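FtsY (Mycoplasma mycoides, PDB 1ZU4) is the SRP receptor of this organism, here represented by its NG domain, which joins a helical bundle to a GTPase domain of the P-loop NTPase clan. Local coordinates at residues D182-A187 with N217-Q222. Numbering follows the deposited sequence.
Sequences DAIKKA and NKIIQQ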
loop_
_atom_site.group_PDB
_atom_site.type_symbol
_atom_site.label_atom_id
_atom_site.label_comp_id
_atom_site.label_asym_id
_atom_site.label_seq_id
_atom_site.Cartn_x
_atom_site.Cartn_y
_atom_site.Cartn_z
ATOM N N ASP A 182 20.232 -2.794 -18.644
ATOM C CA ASP A 182 19.854 -1.925 -19.763
ATOM C C ASP A 182 19.135 -0.643 -19.347
ATOM O O ASP A 182 19.442 0.454 -19.855
ATOM C CB ASP A 182 19.021 -2.696 -20.787
ATOM C CG ASP A 182 19.875 -3.665 -21.598
ATOM O OD1 ASP A 182 21.131 -3.495 -21.622
ATOM O OD2 ASP A 182 19.276 -4.560 -22.241
ATOM N N ALA A 183 18.216 -0.769 -18.405
ATOM C CA ALA A 183 17.467 0.414 -17.899
ATOM C C ALA A 183 18.337 1.467 -17.186
ATOM O O ALA A 183 18.190 2.696 -17.396
ATOM C CB ALA A 183 16.326 -0.066 -16.988
ATOM N N ILE A 184 19.259 0.995 -16.348
ATOM C CA ILE A 184 20.058 1.919 -15.577
ATOM C C ILE A 184 20.897 2.814 -16.470
ATOM O O ILE A 184 21.016 4.012 -16.193
ATOM C CB ILE A 184 20.868 1.226 -14.484
ATOM C CG1 ILE A 184 20.199 1.473 -13.136
ATOM C CG2 ILE A 184 22.301 1.729 -14.470
ATOM C CD1 ILE A 184 20.596 2.804 -12.445
ATOM N N LYS A 185 21.421 2.208 -17.543
ATOM C CA LYS A 185 22.209 2.848 -18.570
ATOM C C LYS A 185 21.426 3.987 -19.263
ATOM O O LYS A 185 21.869 5.139 -19.292
ATOM C CB LYS A 185 22.655 1.767 -19.578
ATOM C CG LYS A 185 23.625 2.254 -20.671
ATOM C CD LYS A 185 23.717 1.259 -21.827
ATOM C CE LYS A 185 24.103 1.980 -23.138
ATOM N NZ LYS A 185 25.483 2.650 -23.094
ATOM N N LYS A 186 20.261 3.654 -19.816
ATOM C CA LYS A 186 19.353 4.639 -20.384
ATOM C C LYS A 186 18.987 5.742 -19.363
ATOM O O LYS A 186 18.981 6.927 -19.702
ATOM C CB LYS A 186 18.083 3.906 -20.843
ATOM C CG LYS A 186 17.059 4.739 -21.497
ATOM C CD LYS A 186 16.096 3.821 -22.247
ATOM C CE LYS A 186 14.952 4.576 -22.848
ATOM N NZ LYS A 186 15.446 5.678 -23.712
ATOM N N ALA A 187 18.699 5.353 -18.119
ATOM C CA ALA A 187 18.126 6.285 -17.140
ATOM C C ALA A 187 19.128 7.342 -16.737
ATOM O O ALA A 187 18.791 8.540 -16.623
ATOM C CB ALA A 187 17.566 5.547 -15.902
ATOM N N ASN A 217 20.481 -4.679 -7.133
ATOM C CA ASN A 217 21.058 -3.777 -6.176
ATOM C C ASN A 217 22.492 -3.389 -6.534
ATOM O O ASN A 217 22.855 -2.207 -6.520
ATOM C CB ASN A 217 21.062 -4.477 -4.834
ATOM C CG ASN A 217 19.720 -4.439 -4.147
ATOM O OD1 ASN A 217 18.809 -3.677 -4.532
ATOM N ND2 ASN A 217 19.585 -5.258 -3.083
ATOM N N LYS A 218 23.298 -4.391 -6.856
ATOM C CA LYS A 218 24.690 -4.168 -7.232
ATOM C C LYS A 218 24.802 -3.323 -8.501
ATOM O O LYS A 218 25.614 -2.417 -8.584
ATOM C CB LYS A 218 25.420 -5.517 -7.361
ATOM C CG LYS A 218 25.749 -6.221 -5.977
ATOM C CD LYS A 218 26.412 -5.164 -5.025
ATOM C CE LYS A 218 27.532 -5.741 -4.154
ATOM N NZ LYS A 218 28.445 -4.656 -3.637
ATOM N N ILE A 219 23.935 -3.580 -9.470
ATOM C CA ILE A 219 23.941 -2.773 -10.690
ATOM C C ILE A 219 23.582 -1.305 -10.406
ATOM O O ILE A 219 24.225 -0.369 -10.948
ATOM C CB ILE A 219 22.941 -3.345 -11.757
ATOM C CG1 ILE A 219 23.596 -4.537 -12.453
ATOM C CG2 ILE A 219 22.685 -2.293 -12.851
ATOM C CD1 ILE A 219 22.667 -5.474 -13.095
ATOM N N ILE A 220 22.536 -1.108 -9.597
ATOM C CA ILE A 220 21.987 0.242 -9.411
ATOM C C ILE A 220 22.828 1.089 -8.438
ATOM O O ILE A 220 23.016 2.291 -8.671
ATOM C CB ILE A 220 20.448 0.272 -9.100
ATOM C CG1 ILE A 220 20.145 -0.198 -7.670
ATOM C CG2 ILE A 220 19.647 -0.546 -10.146
ATOM C CD1 ILE A 220 18.678 -0.530 -7.425
ATOM N N GLN A 221 23.364 0.457 -7.404
ATOM C CA GLN A 221 24.188 1.156 -6.408
ATOM C C GLN A 221 25.505 1.719 -6.971
ATOM O O GLN A 221 26.126 2.592 -6.353
ATOM C CB GLN A 221 24.402 0.262 -5.203
ATOM C CG GLN A 221 23.101 -0.048 -4.503
ATOM C CD GLN A 221 23.233 -1.077 -3.460
ATOM O OE1 GLN A 221 24.104 -1.907 -3.534
ATOM N NE2 GLN A 221 22.328 -1.072 -2.473
ATOM N N GLN A 222 25.903 1.250 -8.152
ATOM C CA GLN A 222 27.038 1.862 -8.865
ATOM C C GLN A 222 26.681 3.246 -9.374
ATOM O O GLN A 222 27.566 4.077 -9.590
ATOM C CB GLN A 222 27.461 1.016 -10.071
ATOM C CG GLN A 222 28.158 -0.284 -9.675
ATOM C CD GLN A 222 28.528 -1.054 -10.889
ATOM O OE1 GLN A 222 29.357 -0.611 -11.676
ATOM N NE2 GLN A 222 27.888 -2.198 -11.090
#
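Ile184 meets Ile220 and, more loosely, Ile219, joining two helices that pack on the central sheet of the P-loop NTPase fold in this SRP-type GTPase domain. The contact is wholly apolar and small, 118 Å² summed over both sides, with Ile184 supplying 66 Å² of it. Its closest approach is from Ile184 CG1 to Ile220 CG2, at 3.6 Å. Farther out, Ile184 CD1 reaches Ile220 CB at 4.2 Å, and the two side chains cross at about a right angle. Ile219 touches with its branch methyl: its CG2 lies 4.3 Å from Ile184 CB. The backbones come nearest at the same pair, with the CA atoms of Ile184 and Ile220 6.7 Å apart. Helices 176-189 and 206-221 share a floor, since Ile107 of strand 106-111 touches both Ile184 and Ile220. On the helix side, Val180, one turn before Ile184, packs against Ile219 and Ile220. The torsions explain which branch of Ile220 does the touching. With chi1 at 73°, its CG1 sits between the backbone N and the carbonyl carbon and carries the chain end away from Ile184, while CG2, anti to the carbonyl carbon, is the methyl that meets Ile184 CG1.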